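Local structure of tRNA (adenine-N(1)-)-methyltransferase (Thermus thermophilus, 2PWY) at residues 40-45 / 49-54; 172-175 / 179-182. The protein catalyses the S-adenosyl-L-methionine-dependent methylation of N1 of adenosine 58 in tRNA and is required for growth at extreme temperatures. All blocks are in the same frame, centred on the assembly; numbering follows the deposited sequence.

Contact 1. Residues 40-45 / 49-54. With SO4 (sulfate ion), chain D.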
ATOM      1  N   GLU A  40      10.935 -26.523  33.725  1.00 15.02           N
ATOM      2  CA  GLU A  40       9.854 -27.428  34.117  1.00 15.64           C
ATOM      3  C   GLU A  40       8.520 -26.693  34.269  1.00 15.02           C
ATOM      4  O   GLU A  40       7.474 -27.229  33.891  1.00 15.25           O
ATOM      5  CB  GLU A  40      10.192 -28.146  35.426  1.00 15.78           C
ATOM      6  CG  GLU A  40      11.370 -29.109  35.332  1.00 18.53           C
ATOM      7  CD  GLU A  40      12.744 -28.432  35.377  1.00 20.99           C
ATOM      8  OE1 GLU A  40      12.833 -27.194  35.563  1.00 22.75           O
ATOM      9  OE2 GLU A  40      13.748 -29.160  35.233  1.00 22.62           O
ATOM     10  N   ALA A  41       8.555 -25.481  34.818  1.00 14.63           N
ATOM     11  CA  ALA A  41       7.317 -24.709  35.029  1.00 14.67           C
ATOM     12  C   ALA A  41       6.682 -24.368  33.686  1.00 14.48           C
ATOM     13  O   ALA A  41       5.454 -24.340  33.553  1.00 14.55           O
ATOM     14  CB  ALA A  41       7.583 -23.445  35.816  1.00 14.66           C
ATOM     15  N   LEU A  42       7.538 -24.098  32.700  1.00 14.27           N
ATOM     16  CA  LEU A  42       7.106 -23.754  31.346  1.00 15.01           C
ATOM     17  C   LEU A  42       6.412 -24.926  30.691  1.00 15.65           C
ATOM     18  O   LEU A  42       5.339 -24.781  30.106  1.00 15.77           O
ATOM     19  CB  LEU A  42       8.293 -23.302  30.493  1.00 14.43           C
ATOM     20  CG  LEU A  42       9.083 -22.098  31.006  1.00 14.09           C
ATOM     21  CD1 LEU A  42      10.322 -21.839  30.141  1.00 14.85           C
ATOM     22  CD2 LEU A  42       8.233 -20.846  31.097  1.00 15.46           C
ATOM     23  N   LEU A  43       7.032 -26.094  30.800  1.00 16.36           N
ATOM     24  CA  LEU A  43       6.482 -27.316  30.244  1.00 17.15           C
ATOM     25  C   LEU A  43       5.171 -27.684  30.938  1.00 17.18           C
ATOM     26  O   LEU A  43       4.209 -28.120  30.296  1.00 17.20           O
ATOM     27  CB  LEU A  43       7.512 -28.443  30.348  1.00 17.52           C
ATOM     28  CG  LEU A  43       8.842 -28.191  29.604  1.00 19.09           C
ATOM     29  CD1 LEU A  43       9.953 -29.069  30.171  1.00 22.27           C
ATOM     30  CD2 LEU A  43       8.698 -28.411  28.101  1.00 19.89           C
ATOM     31  N   GLU A  44       5.129 -27.479  32.250  1.00 17.00           N
ATOM     32  CA  GLU A  44       3.922 -27.746  33.019  1.00 17.52           C
ATOM     33  C   GLU A  44       2.756 -26.848  32.597  1.00 16.83           C
ATOM     34  O   GLU A  44       1.626 -27.324  32.453  1.00 17.24           O
ATOM     35  CB  GLU A  44       4.231 -27.660  34.514  1.00 17.97           C
ATOM     36  CG  GLU A  44       4.886 -28.955  34.985  1.00 21.74           C
ATOM     37  CD  GLU A  44       5.820 -28.802  36.178  1.00 26.09           C
ATOM     38  OE1 GLU A  44       5.881 -27.702  36.775  1.00 26.78           O
ATOM     39  OE2 GLU A  44       6.499 -29.807  36.509  1.00 26.35           O
ATOM     40  N   ALA A  45       3.039 -25.563  32.375  1.00 15.73           N
ATOM     41  CA  ALA A  45       2.023 -24.619  31.910  1.00 15.01           C
ATOM     42  C   ALA A  45       1.567 -25.038  30.512  1.00 14.32           C
ATOM     43  O   ALA A  45       0.363 -25.117  30.221  1.00 14.86           O
ATOM     44  CB  ALA A  45       2.576 -23.206  31.899  1.00 14.45           C
ATOM     45  N   GLY A  49      -0.814 -21.838  28.122  1.00 10.91           N
ATOM     46  CA  GLY A  49      -0.770 -21.603  29.563  1.00 11.37           C
ATOM     47  C   GLY A  49       0.049 -20.386  29.941  1.00 12.16           C
ATOM     48  O   GLY A  49       0.572 -19.682  29.067  1.00 12.15           O
ATOM     49  N   VAL A  50       0.159 -20.132  31.247  1.00 12.27           N
ATOM     50  CA  VAL A  50       0.918 -18.980  31.740  1.00 13.75           C
ATOM     51  C   VAL A  50       1.719 -19.343  32.986  1.00 13.89           C
ATOM     52  O   VAL A  50       1.377 -20.290  33.699  1.00 14.16           O
ATOM     53  CB  VAL A  50       0.015 -17.733  32.047  1.00 13.75           C
ATOM     54  CG1 VAL A  50      -0.730 -17.258  30.813  1.00 15.00           C
ATOM     55  CG2 VAL A  50      -0.955 -18.005  33.203  1.00 15.26           C
ATOM     56  N   VAL A  51       2.793 -18.597  33.226  1.00 14.23           N
ATOM     57  CA  VAL A  51       3.531 -18.668  34.478  1.00 14.30           C
ATOM     58  C   VAL A  51       3.545 -17.262  35.074  1.00 14.90           C
ATOM     59  O   VAL A  51       4.079 -16.330  34.468  1.00 14.56           O
ATOM     60  CB  VAL A  51       4.986 -19.201  34.296  1.00 14.71           C
ATOM     61  CG1 VAL A  51       5.715 -19.232  35.642  1.00 15.32           C
ATOM     62  CG2 VAL A  51       4.995 -20.602  33.644  1.00 14.61           C
ATOM     63  N   ARG A  52       2.933 -17.110  36.251  1.00 15.07           N
ATOM     64  CA  ARG A  52       2.904 -15.818  36.938  1.00 16.11           C
ATOM     65  C   ARG A  52       4.229 -15.591  37.672  1.00 16.10           C
ATOM     66  O   ARG A  52       4.698 -16.462  38.415  1.00 16.49           O
ATOM     67  CB  ARG A  52       1.773 -15.770  37.963  1.00 16.53           C
ATOM     68  CG  ARG A  52       0.357 -15.896  37.408  1.00 19.28           C
ATOM     69  CD  ARG A  52      -0.648 -15.512  38.505  1.00 22.18           C
ATOM     70  NE  ARG A  52      -0.628 -16.449  39.636  1.00 26.02           N
ATOM     71  CZ  ARG A  52      -0.966 -16.138  40.889  1.00 27.62           C
ATOM     72  NH1 ARG A  52      -1.344 -14.902  41.204  1.00 28.75           N
ATOM     73  NH2 ARG A  52      -0.915 -17.065  41.838  1.00 28.24           N
ATOM     74  N   THR A  53       4.835 -14.427  37.469  1.00 15.14           N
ATOM     75  CA  THR A  53       6.053 -14.107  38.218  1.00 14.71           C
ATOM     76  C   THR A  53       5.824 -12.883  39.123  1.00 14.63           C
ATOM     77  O   THR A  53       4.767 -12.788  39.760  1.00 14.50           O
ATOM     78  CB  THR A  53       7.280 -13.968  37.287  1.00 14.63           C
ATOM     79  OG1 THR A  53       7.061 -12.896  36.375  1.00 13.97           O
ATOM     80  CG2 THR A  53       7.492 -15.258  36.479  1.00 14.06           C
ATOM     81  N   HIS A  54       6.797 -11.973  39.198  1.00 14.09           N
ATOM     82  CA  HIS A  54       6.725 -10.848  40.144  1.00 14.60           C
ATOM     83  C   HIS A  54       6.101  -9.583  39.582  1.00 15.38           C
ATOM     84  O   HIS A  54       6.108  -9.367  38.364  1.00 15.35           O
ATOM     85  CB  HIS A  54       8.114 -10.502  40.682  1.00 14.52           C
ATOM     86  CG  HIS A  54       8.740 -11.616  41.453  1.00 14.28           C
ATOM     87  ND1 HIS A  54       8.287 -12.002  42.696  1.00 14.67           N
ATOM     88  CD2 HIS A  54       9.770 -12.438  41.151  1.00 12.88           C
ATOM     89  CE1 HIS A  54       9.022 -13.009  43.135  1.00 13.94           C
ATOM     90  NE2 HIS A  54       9.928 -13.294  42.215  1.00 13.37           N
TER
HETATM   91  S   SO4 D 505      -2.282 -15.359  44.947  1.00 46.88           S
HETATM   92  O1  SO4 D 505      -1.227 -14.429  45.332  1.00 47.39           O
HETATM   93  O2  SO4 D 505      -3.068 -15.697  46.127  1.00 47.54           O
HETATM   94  O3  SO4 D 505      -3.138 -14.738  43.937  1.00 46.42           O
HETATM   95  O4  SO4 D 505      -1.685 -16.588  44.422  1.00 47.65           O
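V51 presses one methyl into the side of helix 40-45, where A41, L42 and A45 receive it, in a helix-turn-strand unit of the small N-terminal domain. The chain leaves the helix, turns and runs back as strand 50-52, the segment axes 7.9 Å apart and inclined at 133°. The packed part centres on V51 CG2, which, anti to the carbonyl carbon while CG1 stands anti to the backbone N (chi1 179°), lies 4.0 Å from A45 CB and 4.1 Å from L42 CD2, the L42 and V51 side chains crossing at about a right angle. A45 CB also rests 3.6 Å from V50 O. No hydrogen bond joins the segments; the strand is held instead by backbone hydrogen bonds of G49 with V61 and of V51 with L59, which join it to strand 58-62, as the outermost strand within this chain of the antiparallel sheet. L42 continues inward onto L10 and L12, tying the helix to that sheet. The other side of the strand is looser: V50 turns its side chain away from the helix, and exposed R52 extends outward. There the guanidinium, its chain bent at chi3, meets a sulfate ion, probably from the crystallisation liquor, edge-on with the sulfur in its plane. The two bonds are unequal: R52 NH1 to sulfate O3 is a slanted 3.3 Å, R52 NH2 to O4 a nearly straight 2.7 Å at 174°.

Contact 2. Residues 172-175 / 179-182. With SAH (S-adenosyl-L-homocysteine), chain E.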
ATOM      1  N   LEU A 172      14.585 -19.437  -5.292  1.00  7.78           N
ATOM      2  CA  LEU A 172      15.861 -18.750  -5.140  1.00  8.36           C
ATOM      3  C   LEU A 172      15.782 -17.607  -4.157  1.00  8.92           C
ATOM      4  O   LEU A 172      14.853 -16.786  -4.201  1.00  8.82           O
ATOM      5  CB  LEU A 172      16.376 -18.221  -6.486  1.00  9.03           C
ATOM      6  CG  LEU A 172      16.637 -19.276  -7.562  1.00  8.98           C
ATOM      7  CD1 LEU A 172      17.200 -18.580  -8.760  1.00 10.17           C
ATOM      8  CD2 LEU A 172      17.592 -20.378  -7.068  1.00  8.95           C
ATOM      9  N   ASP A 173      16.757 -17.576  -3.261  1.00  9.21           N
ATOM     10  CA  ASP A 173      16.994 -16.422  -2.411  1.00  9.71           C
ATOM     11  C   ASP A 173      18.508 -16.294  -2.325  1.00  9.98           C
ATOM     12  O   ASP A 173      19.153 -16.969  -1.527  1.00 10.06           O
ATOM     13  CB  ASP A 173      16.360 -16.601  -1.022  1.00  9.52           C
ATOM     14  CG  ASP A 173      16.626 -15.418  -0.091  1.00 11.02           C
ATOM     15  OD1 ASP A 173      17.326 -14.449  -0.493  1.00 10.85           O
ATOM     16  OD2 ASP A 173      16.130 -15.467   1.064  1.00  9.35           O
ATOM     17  N   LEU A 174      19.054 -15.444  -3.195  1.00 10.09           N
ATOM     18  CA  LEU A 174      20.495 -15.202  -3.287  1.00 10.82           C
ATOM     19  C   LEU A 174      20.738 -13.934  -4.114  1.00 11.10           C
ATOM     20  O   LEU A 174      19.857 -13.490  -4.858  1.00 10.42           O
ATOM     21  CB  LEU A 174      21.245 -16.430  -3.852  1.00 11.25           C
ATOM     22  CG  LEU A 174      20.584 -17.371  -4.887  1.00 11.26           C
ATOM     23  CD1 LEU A 174      20.309 -16.618  -6.171  1.00 12.03           C
ATOM     24  CD2 LEU A 174      21.442 -18.617  -5.188  1.00 11.72           C
ATOM     25  N   MET A 175      21.930 -13.361  -3.972  1.00 11.41           N
ATOM     26  CA  MET A 175      22.230 -12.031  -4.514  1.00 12.59           C
ATOM     27  C   MET A 175      22.294 -11.990  -6.038  1.00 13.08           C
ATOM     28  O   MET A 175      21.953 -10.972  -6.643  1.00 13.48           O
ATOM     29  CB  MET A 175      23.560 -11.513  -3.954  1.00 12.73           C
ATOM     30  N   LYS A 179      23.314 -16.100 -12.177  1.00 12.16           N
ATOM     31  CA  LYS A 179      24.394 -17.092 -12.238  1.00 12.26           C
ATOM     32  C   LYS A 179      23.943 -18.552 -12.182  1.00 11.79           C
ATOM     33  O   LYS A 179      24.697 -19.445 -12.570  1.00 11.44           O
ATOM     34  CB  LYS A 179      25.423 -16.835 -11.139  1.00 12.95           C
ATOM     35  CG  LYS A 179      26.202 -15.546 -11.311  1.00 14.42           C
ATOM     36  CD  LYS A 179      27.363 -15.499 -10.321  1.00 19.10           C
ATOM     37  CE  LYS A 179      28.051 -14.150 -10.299  1.00 21.14           C
ATOM     38  NZ  LYS A 179      28.246 -13.563 -11.643  1.00 24.39           N
ATOM     39  N   VAL A 180      22.724 -18.796 -11.694  1.00 11.45           N
ATOM     40  CA  VAL A 180      22.210 -20.165 -11.516  1.00 11.54           C
ATOM     41  C   VAL A 180      21.073 -20.514 -12.489  1.00 11.73           C
ATOM     42  O   VAL A 180      20.453 -21.583 -12.382  1.00 11.83           O
ATOM     43  CB  VAL A 180      21.787 -20.459 -10.026  1.00 11.53           C
ATOM     44  CG1 VAL A 180      22.932 -20.183  -9.077  1.00 12.20           C
ATOM     45  CG2 VAL A 180      20.537 -19.662  -9.608  1.00 12.33           C
ATOM     46  N   LEU A 181      20.800 -19.617 -13.434  1.00 10.78           N
ATOM     47  CA  LEU A 181      19.682 -19.803 -14.369  1.00 11.16           C
ATOM     48  C   LEU A 181      19.896 -20.982 -15.325  1.00 11.34           C
ATOM     49  O   LEU A 181      18.953 -21.671 -15.695  1.00 10.63           O
ATOM     50  CB  LEU A 181      19.416 -18.533 -15.171  1.00 11.38           C
ATOM     51  CG  LEU A 181      18.739 -17.373 -14.430  1.00 10.80           C
ATOM     52  CD1 LEU A 181      18.564 -16.200 -15.383  1.00 11.57           C
ATOM     53  CD2 LEU A 181      17.388 -17.783 -13.802  1.00 10.93           C
ATOM     54  N   GLU A 182      21.135 -21.195 -15.745  1.00 11.39           N
ATOM     55  CA  GLU A 182      21.448 -22.344 -16.594  1.00 12.34           C
ATOM     56  C   GLU A 182      21.104 -23.666 -15.870  1.00 11.54           C
ATOM     57  O   GLU A 182      20.410 -24.536 -16.413  1.00 11.67           O
ATOM     58  CB  GLU A 182      22.919 -22.302 -16.997  1.00 11.89           C
ATOM     59  CG  GLU A 182      23.315 -23.438 -17.960  1.00 14.45           C
ATOM     60  CD  GLU A 182      24.781 -23.382 -18.355  1.00 16.08           C
ATOM     61  OE1 GLU A 182      25.320 -22.271 -18.560  1.00 23.18           O
ATOM     62  OE2 GLU A 182      25.401 -24.458 -18.466  1.00 22.32           O
TER
HETATM   63  N   SAH E 501      16.089 -17.991   2.186  1.00 10.31           N
HETATM   64  CA  SAH E 501      17.140 -18.162   3.242  1.00 10.06           C
HETATM   65  CB  SAH E 501      18.122 -16.997   3.229  1.00 10.50           C
HETATM   66  CG  SAH E 501      19.085 -17.059   2.040  1.00 10.16           C
HETATM   67  SD  SAH E 501      20.380 -15.805   2.232  1.00 11.55           S
HETATM   68  C   SAH E 501      16.455 -18.296   4.588  1.00 10.55           C
HETATM   69  O   SAH E 501      15.228 -18.136   4.676  1.00  9.69           O
HETATM   70  OXT SAH E 501      17.107 -18.584   5.598  1.00 10.56           O
HETATM   71  C5' SAH E 501      21.278 -16.227   0.716  1.00 11.42           C
HETATM   72  C4' SAH E 501      22.202 -17.434   0.910  1.00 12.91           C
HETATM   73  O4' SAH E 501      22.555 -17.945  -0.359  1.00 12.68           O
HETATM   74  C3' SAH E 501      23.524 -17.139   1.629  1.00 12.67           C
HETATM   75  O3' SAH E 501      23.653 -18.055   2.712  1.00 13.49           O
HETATM   76  C2' SAH E 501      24.601 -17.358   0.566  1.00 13.42           C
HETATM   77  O2' SAH E 501      25.783 -17.940   1.066  1.00 14.81           O
HETATM   78  C1' SAH E 501      23.924 -18.343  -0.355  1.00 13.17           C
HETATM   79  N9  SAH E 501      24.302 -18.337  -1.777  1.00 12.47           N
HETATM   80  C8  SAH E 501      24.426 -17.248  -2.593  1.00 12.99           C
HETATM   81  N7  SAH E 501      24.698 -17.702  -3.838  1.00 13.05           N
HETATM   82  C5  SAH E 501      24.702 -19.053  -3.841  1.00 12.97           C
HETATM   83  C6  SAH E 501      24.922 -20.006  -4.842  1.00 13.50           C
HETATM   84  N6  SAH E 501      25.176 -19.640  -6.108  1.00 13.78           N
HETATM   85  N1  SAH E 501      24.859 -21.348  -4.490  1.00 13.10           N
HETATM   86  C2  SAH E 501      24.602 -21.734  -3.197  1.00 13.07           C
HETATM   87  N3  SAH E 501      24.398 -20.782  -2.218  1.00 12.98           N
HETATM   88  C4  SAH E 501      24.446 -19.467  -2.540  1.00 12.22           C
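Strand 167-173 runs through L172, and the chain comes back to V180, the N-cap residue of helix 181-187, with the CA atoms of L172 and V180 still 9.1 Å apart. Side chains bridge that distance. L172 and V180 reach toward each other tip to tip, L172 CD1 lying 3.6 Å from V180 CG2, while V180 CG1 looks to the ligand, 3.8 Å from N6 of S-adenosylhomocysteine. L174 lies against the adenine, its CB 3.5 Å from C8 and its CD2 3.6 Å from C5 of the ligand. D173 serves the other end: with CG anti to the backbone N (chi1 178°), its carboxylate meets the ligand's amino group, and OD2 accepts a 2.8 Å hydrogen bond from ligand N. The same OD2 is hydrogen-bonded to T80 OG1, so two partners grip one buried oxygen. An alanine at D173 would remove that acceptor and is likely to leave both the ligand amino group and the T80 hydroxyl without this mate. An aspartate from the strand that binds the amino acid moiety, followed by apolar residues beside the adenine, belongs to the cofactor site of the Rossmann-like class I methyltransferase fold.

In the fold
Contacts 1 and 2 belong to the two domains of the subunit and lie on opposite sides of the chain's centre, their own centres 46 Å apart and their nearest atoms about 30 Å apart. Contact 1 closes before contact 2 opens along the sequence. D173, L174 and V180 of contact 2 line the cofactor pocket of the catalytic domain, where E128, H133 and E158 are among the further residues that hydrogen-bond S-adenosylhomocysteine; the side chain of V180 comes within about 4 Å of that of E158. Residues 40-45 and 49-54 lie away from this pocket, in the smaller domain that may take part in tRNA recognition.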